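Long-range contacts in BrkA translocator (Bordetella pertussis, PDB 3QQ2), which forms the outer-membrane beta-barrel that translocates the passenger domain of BrkA, a protein that inhibits the classical pathway of complement activation: residues T27-Q33 with N271-H277; V109-G113 with G137-S141. The protein carries 1 engineered substitution. All coordinates share one frame; numbering follows the deposited sequence.

Contact 1: residues T27-Q33 with N271-H277; sequences TFSERQQ and NIPWSFH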
loop_
_atom_site.group_PDB
_atom_site.type_symbol
_atom_site.label_atom_id
_atom_site.label_comp_id
_atom_site.label_asym_id
_atom_site.label_seq_id
_atom_site.Cartn_x
_atom_site.Cartn_y
_atom_site.Cartn_z
ATOM N N THR A 27 -5.397 -31.860 -12.867
ATOM C CA THR A 27 -4.741 -31.166 -11.782
ATOM C C THR A 27 -3.312 -30.783 -12.198
ATOM O O THR A 27 -2.812 -31.264 -13.212
ATOM C CB THR A 27 -4.773 -32.002 -10.500
ATOM O OG1 THR A 27 -4.135 -31.265 -9.467
ATOM C CG2 THR A 27 -4.033 -33.326 -10.683
ATOM N N PHE A 28 -2.670 -29.910 -11.429
ATOM C CA PHE A 28 -1.298 -29.472 -11.713
ATOM C C PHE A 28 -0.712 -28.704 -10.554
ATOM O O PHE A 28 -1.446 -28.179 -9.709
ATOM C CB PHE A 28 -1.239 -28.583 -12.952
ATOM C CG PHE A 28 -1.881 -27.233 -12.767
ATOM C CD1 PHE A 28 -3.262 -27.077 -12.860
ATOM C CD2 PHE A 28 -1.110 -26.114 -12.509
ATOM C CE1 PHE A 28 -3.857 -25.831 -12.689
ATOM C CE2 PHE A 28 -1.712 -24.869 -12.343
ATOM C CZ PHE A 28 -3.085 -24.735 -12.429
ATOM N N SER A 29 0.611 -28.602 -10.547
ATOM C CA SER A 29 1.331 -27.941 -9.479
ATOM C C SER A 29 2.771 -27.651 -9.894
ATOM O O SER A 29 3.502 -28.544 -10.285
ATOM C CB SER A 29 1.318 -28.826 -8.251
ATOM O OG SER A 29 2.202 -28.321 -7.285
ATOM N N GLU A 30 3.193 -26.404 -9.793
ATOM C CA GLU A 30 4.493 -26.025 -10.317
ATOM C C GLU A 30 5.201 -25.096 -9.365
ATOM O O GLU A 30 4.626 -24.086 -8.991
ATOM C CB GLU A 30 4.286 -25.331 -11.656
ATOM C CG GLU A 30 5.489 -24.646 -12.199
ATOM C CD GLU A 30 5.335 -24.322 -13.661
ATOM O OE1 GLU A 30 5.404 -25.266 -14.493
ATOM O OE2 GLU A 30 5.158 -23.117 -13.977
ATOM N N ARG A 31 6.432 -25.414 -8.968
ATOM C CA ARG A 31 7.194 -24.478 -8.125
ATOM C C ARG A 31 8.117 -23.561 -8.904
ATOM O O ARG A 31 9.064 -24.010 -9.557
ATOM C CB ARG A 31 7.976 -25.160 -7.000
ATOM C CG ARG A 31 8.533 -24.143 -6.002
ATOM C CD ARG A 31 9.298 -24.802 -4.865
ATOM N NE ARG A 31 9.783 -23.828 -3.896
ATOM C CZ ARG A 31 8.989 -23.113 -3.100
ATOM N NH1 ARG A 31 9.507 -22.237 -2.241
ATOM N NH2 ARG A 31 7.669 -23.258 -3.166
ATOM N N GLN A 32 7.865 -22.264 -8.795
ATOM C CA GLN A 32 8.738 -21.296 -9.427
ATOM C C GLN A 32 9.657 -20.685 -8.403
ATOM O O GLN A 32 9.222 -20.339 -7.307
ATOM C CB GLN A 32 7.924 -20.248 -10.171
ATOM C CG GLN A 32 7.267 -20.860 -11.403
ATOM C CD GLN A 32 6.046 -20.121 -11.902
ATOM O OE1 GLN A 32 6.131 -18.973 -12.366
ATOM N NE2 GLN A 32 4.897 -20.792 -11.850
ATOM N N GLN A 33 10.943 -20.633 -8.750
ATOM C CA GLN A 33 11.937 -19.829 -8.044
ATOM C C GLN A 33 12.304 -18.703 -8.986
ATOM O O GLN A 33 13.167 -18.861 -9.849
ATOM C CB GLN A 33 13.200 -20.625 -7.735
ATOM C CG GLN A 33 13.014 -21.841 -6.865
ATOM C CD GLN A 33 14.274 -22.679 -6.781
ATOM O OE1 GLN A 33 14.843 -23.101 -7.796
ATOM N NE2 GLN A 33 14.718 -22.927 -5.561
ATOM N N ASN A 271 13.175 -20.129 -12.605
ATOM C CA ASN A 271 13.736 -21.436 -12.217
ATOM C C ASN A 271 12.719 -22.385 -11.603
ATOM O O ASN A 271 12.304 -22.200 -10.463
ATOM C CB ASN A 271 14.927 -21.284 -11.285
ATOM C CG ASN A 271 16.201 -21.727 -11.926
ATOM O OD1 ASN A 271 17.020 -20.908 -12.318
ATOM N ND2 ASN A 271 16.372 -23.046 -12.070
ATOM N N ILE A 272 12.332 -23.409 -12.359
ATOM C CA ILE A 272 11.202 -24.259 -11.991
ATOM C C ILE A 272 11.670 -25.660 -11.575
ATOM O O ILE A 272 11.663 -26.584 -12.375
ATOM C CB ILE A 272 10.199 -24.339 -13.151
ATOM C CG1 ILE A 272 9.649 -22.944 -13.460
ATOM C CG2 ILE A 272 9.109 -25.317 -12.832
ATOM C CD1 ILE A 272 9.098 -22.757 -14.847
ATOM N N PRO A 273 12.073 -25.825 -10.307
ATOM C CA PRO A 273 12.643 -27.106 -9.920
ATOM C C PRO A 273 11.707 -28.265 -10.180
ATOM O O PRO A 273 12.192 -29.388 -10.345
ATOM C CB PRO A 273 12.869 -26.947 -8.420
ATOM C CG PRO A 273 13.031 -25.497 -8.237
ATOM C CD PRO A 273 12.057 -24.882 -9.178
ATOM N N TRP A 274 10.392 -28.005 -10.201
ATOM C CA TRP A 274 9.390 -29.034 -10.523
ATOM C C TRP A 274 8.042 -28.513 -10.948
ATOM O O TRP A 274 7.578 -27.510 -10.460
ATOM C CB TRP A 274 9.214 -30.051 -9.393
ATOM C CG TRP A 274 8.972 -29.482 -8.062
ATOM C CD1 TRP A 274 9.899 -29.260 -7.089
ATOM C CD2 TRP A 274 7.709 -29.090 -7.515
ATOM N NE1 TRP A 274 9.297 -28.726 -5.966
ATOM C CE2 TRP A 274 7.952 -28.611 -6.202
ATOM C CE3 TRP A 274 6.393 -29.083 -8.006
ATOM C CZ2 TRP A 274 6.934 -28.135 -5.379
ATOM C CZ3 TRP A 274 5.378 -28.596 -7.186
ATOM C CH2 TRP A 274 5.658 -28.133 -5.885
ATOM N N SER A 275 7.410 -29.238 -11.858
ATOM C CA SER A 275 6.127 -28.870 -12.395
ATOM C C SER A 275 5.442 -30.153 -12.846
ATOM O O SER A 275 5.866 -30.779 -13.830
ATOM C CB SER A 275 6.327 -27.927 -13.578
ATOM O OG SER A 275 5.178 -27.863 -14.419
ATOM N N PHE A 276 4.392 -30.539 -12.119
ATOM C CA PHE A 276 3.618 -31.759 -12.386
ATOM C C PHE A 276 2.259 -31.440 -12.992
ATOM O O PHE A 276 1.634 -30.458 -12.620
ATOM C CB PHE A 276 3.413 -32.548 -11.096
ATOM C CG PHE A 276 4.688 -32.826 -10.338
ATOM C CD1 PHE A 276 4.967 -32.157 -9.144
ATOM C CD2 PHE A 276 5.621 -33.760 -10.814
ATOM C CE1 PHE A 276 6.166 -32.409 -8.429
ATOM C CE2 PHE A 276 6.824 -34.026 -10.104
ATOM C CZ PHE A 276 7.093 -33.353 -8.914
ATOM N N HIS A 277 1.831 -32.254 -13.949
ATOM C CA HIS A 277 0.478 -32.220 -14.498
ATOM C C HIS A 277 -0.023 -33.657 -14.542
ATOM O O HIS A 277 0.697 -34.563 -14.961
ATOM C CB HIS A 277 0.455 -31.686 -15.934
ATOM C CG HIS A 277 0.851 -30.248 -16.086
ATOM N ND1 HIS A 277 2.061 -29.860 -16.634
ATOM C CD2 HIS A 277 0.180 -29.101 -15.822
ATOM C CE1 HIS A 277 2.132 -28.538 -16.666
ATOM N NE2 HIS A 277 1.003 -28.053 -16.180
#

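Contact 2: residues V109-G113 with G137-S141; sequences VLRLG and GAAWS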
loop_
_atom_site.group_PDB
_atom_site.type_symbol
_atom_site.label_atom_id
_atom_site.label_comp_id
_atom_site.label_asym_id
_atom_site.label_seq_id
_atom_site.Cartn_x
_atom_site.Cartn_y
_atom_site.Cartn_z
ATOM N N VAL A 109 -8.111 -21.340 -26.303
ATOM C CA VAL A 109 -8.846 -21.436 -25.045
ATOM C C VAL A 109 -8.897 -20.079 -24.382
ATOM O O VAL A 109 -7.887 -19.374 -24.308
ATOM C CB VAL A 109 -8.257 -22.526 -24.090
ATOM C CG1 VAL A 109 -7.587 -23.655 -24.882
ATOM C CG2 VAL A 109 -7.281 -21.956 -23.119
ATOM N N LEU A 110 -10.085 -19.707 -23.927
ATOM C CA LEU A 110 -10.323 -18.407 -23.315
ATOM C C LEU A 110 -10.673 -18.661 -21.886
ATOM O O LEU A 110 -11.577 -19.449 -21.599
ATOM C CB LEU A 110 -11.519 -17.734 -23.967
ATOM C CG LEU A 110 -11.436 -16.227 -24.170
ATOM C CD1 LEU A 110 -12.806 -15.671 -24.494
ATOM C CD2 LEU A 110 -10.815 -15.497 -22.972
ATOM N N ARG A 111 -9.950 -18.016 -20.979
ATOM C CA ARG A 111 -10.244 -18.157 -19.548
ATOM C C ARG A 111 -10.541 -16.830 -18.890
ATOM O O ARG A 111 -9.880 -15.832 -19.140
ATOM C CB ARG A 111 -9.116 -18.868 -18.827
ATOM C CG ARG A 111 -9.013 -20.331 -19.173
ATOM C CD ARG A 111 -8.120 -21.023 -18.172
ATOM N NE ARG A 111 -7.733 -22.371 -18.564
ATOM C CZ ARG A 111 -6.956 -22.660 -19.602
ATOM N NH1 ARG A 111 -6.488 -21.693 -20.381
ATOM N NH2 ARG A 111 -6.644 -23.920 -19.859
ATOM N N LEU A 112 -11.568 -16.829 -18.067
ATOM C CA LEU A 112 -11.999 -15.639 -17.357
ATOM C C LEU A 112 -11.960 -15.998 -15.904
ATOM O O LEU A 112 -12.491 -17.033 -15.507
ATOM C CB LEU A 112 -13.423 -15.308 -17.745
ATOM C CG LEU A 112 -13.621 -14.308 -18.876
ATOM C CD1 LEU A 112 -12.503 -14.329 -19.927
ATOM C CD2 LEU A 112 -15.023 -14.474 -19.493
ATOM N N GLY A 113 -11.310 -15.167 -15.104
ATOM C CA GLY A 113 -11.068 -15.520 -13.707
ATOM C C GLY A 113 -11.267 -14.357 -12.777
ATOM O O GLY A 113 -11.216 -13.201 -13.185
ATOM N N GLY A 137 -8.903 -11.578 -14.077
ATOM C CA GLY A 137 -7.984 -12.019 -15.107
ATOM C C GLY A 137 -8.661 -12.629 -16.307
ATOM O O GLY A 137 -9.760 -13.169 -16.221
ATOM N N ALA A 138 -7.998 -12.535 -17.438
ATOM C CA ALA A 138 -8.367 -13.286 -18.591
ATOM C C ALA A 138 -7.080 -13.850 -19.162
ATOM O O ALA A 138 -6.002 -13.269 -19.004
ATOM C CB ALA A 138 -9.005 -12.391 -19.575
ATOM N N ALA A 139 -7.181 -14.975 -19.844
ATOM C CA ALA A 139 -6.031 -15.557 -20.491
ATOM C C ALA A 139 -6.523 -16.208 -21.746
ATOM O O ALA A 139 -7.451 -17.029 -21.708
ATOM C CB ALA A 139 -5.407 -16.566 -19.587
ATOM N N TRP A 140 -5.942 -15.826 -22.867
ATOM C CA TRP A 140 -6.324 -16.419 -24.126
ATOM C C TRP A 140 -5.082 -17.036 -24.720
ATOM O O TRP A 140 -4.037 -16.403 -24.787
ATOM C CB TRP A 140 -6.922 -15.359 -25.050
ATOM C CG TRP A 140 -7.117 -15.777 -26.520
ATOM C CD1 TRP A 140 -8.248 -16.292 -27.081
ATOM C CD2 TRP A 140 -6.157 -15.666 -27.600
ATOM N NE1 TRP A 140 -8.064 -16.505 -28.424
ATOM C CE2 TRP A 140 -6.792 -16.133 -28.771
ATOM C CE3 TRP A 140 -4.818 -15.230 -27.684
ATOM C CZ2 TRP A 140 -6.140 -16.175 -30.021
ATOM C CZ3 TRP A 140 -4.167 -15.274 -28.932
ATOM C CH2 TRP A 140 -4.836 -15.744 -30.080
ATOM N N SER A 141 -5.173 -18.281 -25.146
ATOM C CA SER A 141 -4.010 -18.898 -25.740
ATOM C C SER A 141 -4.400 -19.618 -26.988
ATOM O O SER A 141 -5.543 -20.035 -27.171
ATOM C CB SER A 141 -3.381 -19.883 -24.786
ATOM O OG SER A 141 -4.252 -20.985 -24.640
#

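Contact 1: residues T27-Q33 with N271-H277
Trp274 lays one face of its indole against Arg31, a CH-pi contact on what is probably the outer side of the seam where the first strand of the autotransporter barrel meets the last. Arg31 CB stands 3.7 Å from the centroid of the Trp274 six-membered ring, 20° off its normal, and the methylenes beyond run on past the indole. Trp274 CG sits between its own backbone N and carbonyl carbon (chi1 51°), which swings the ring back over the neighbouring strand. Ser29 OG lies at the edge of the same ring, near its plane, where the small serine leaves the indole room; Ser29 OG also makes a weak hydrogen bond to Ser47 OG of strand 42-57.

On the opposite face the polar link is Ser275 OG donating to Glu30 OE1 at 2.6 Å, on the lone pair turned away from OE2. Glu30 CG meanwhile rests on Ile272 CG2 at 3.7 Å, a branched neighbour suited to its aliphatic part. Beside them Phe28 CB meets His277 CD2.

The backbones run antiparallel. Ser29 and Phe276 exchange two backbone N-H···O hydrogen bonds, with Phe276 N to Ser29 O at 2.9 Å. Arg31 N reaches Trp274 O at 2.8 Å, nearly in line with the carbonyl. Segment 271-277 turns a corner at Pro273, which has no N-H to give; pairing resumes with Gln33 N to Asn271 O at 2.7 Å.

The chemistry is two-sided: Trp274 and Phe276, with Ser29 and the Arg31 methylenes, lie on the probable outer face, and the Glu30–Ser275 pair on the other, consistent with a hydrophilic pore.

Contact 2: residues V109-G113 with G137-S141
Trp140 receives Leu110 at the edge of its indole, near the ring plane, with Leu110 CG 4.3 Å from Trp140 CD1; Leu164 of the following strand also touches this tryptophan. The two residues belong to an antiparallel beta hairpin in the wall of the autotransporter barrel. With CG anti to the backbone N (chi1 168°), the indole presents its edge at CD1 to Leu110. The second flat group, the Arg111 guanidinium, leaves from the other face of the sheet, where its NE forms a salt bridge with Glu50.

The two faces of the hairpin differ in character. Leu110, Leu112, Ala138 and Trp140 put apolar groups on the outer surface, as suits a wall that probably faces lipid; Leu112 CD1 meets the small Ala138 CB at 4.0 Å. The other face, which probably lines the lumen, mixes Val109 and Ala139 with Arg111 and Ser141, and there Arg111 finds its counter-charge.

Six backbone hydrogen bonds join the strands, two for each of the pairs Val109–Ser141, Arg111–Ala139 and Gly113–Gly137. Arg111 N to Ala139 O spans 2.8 Å. The glycines place no side chain on the Arg111 face, and between them Gly137 N donates to Gly113 O at 3.0 Å from a position 46° out of the carbonyl plane.

From the N terminus the chain enters the barrel through strand 21-34, whose segment 27-33 has its contact 1 partner almost at the end of the chain. Following the chain, the strands pair in sequence around the wall, and along the way contact 2 closes a short loop between neighbours 104-120 and 130-149. Strand 271-282, the last, pairs back with 21-34 in contact 1, joining last strand to first and closing the cylinder. Contact 2 is thus nested inside the loop of contact 1, without crossing it. Their centres are 20 Å apart and their nearest atoms about 8 Å, so they do not touch: one is a local hairpin, the other the seam.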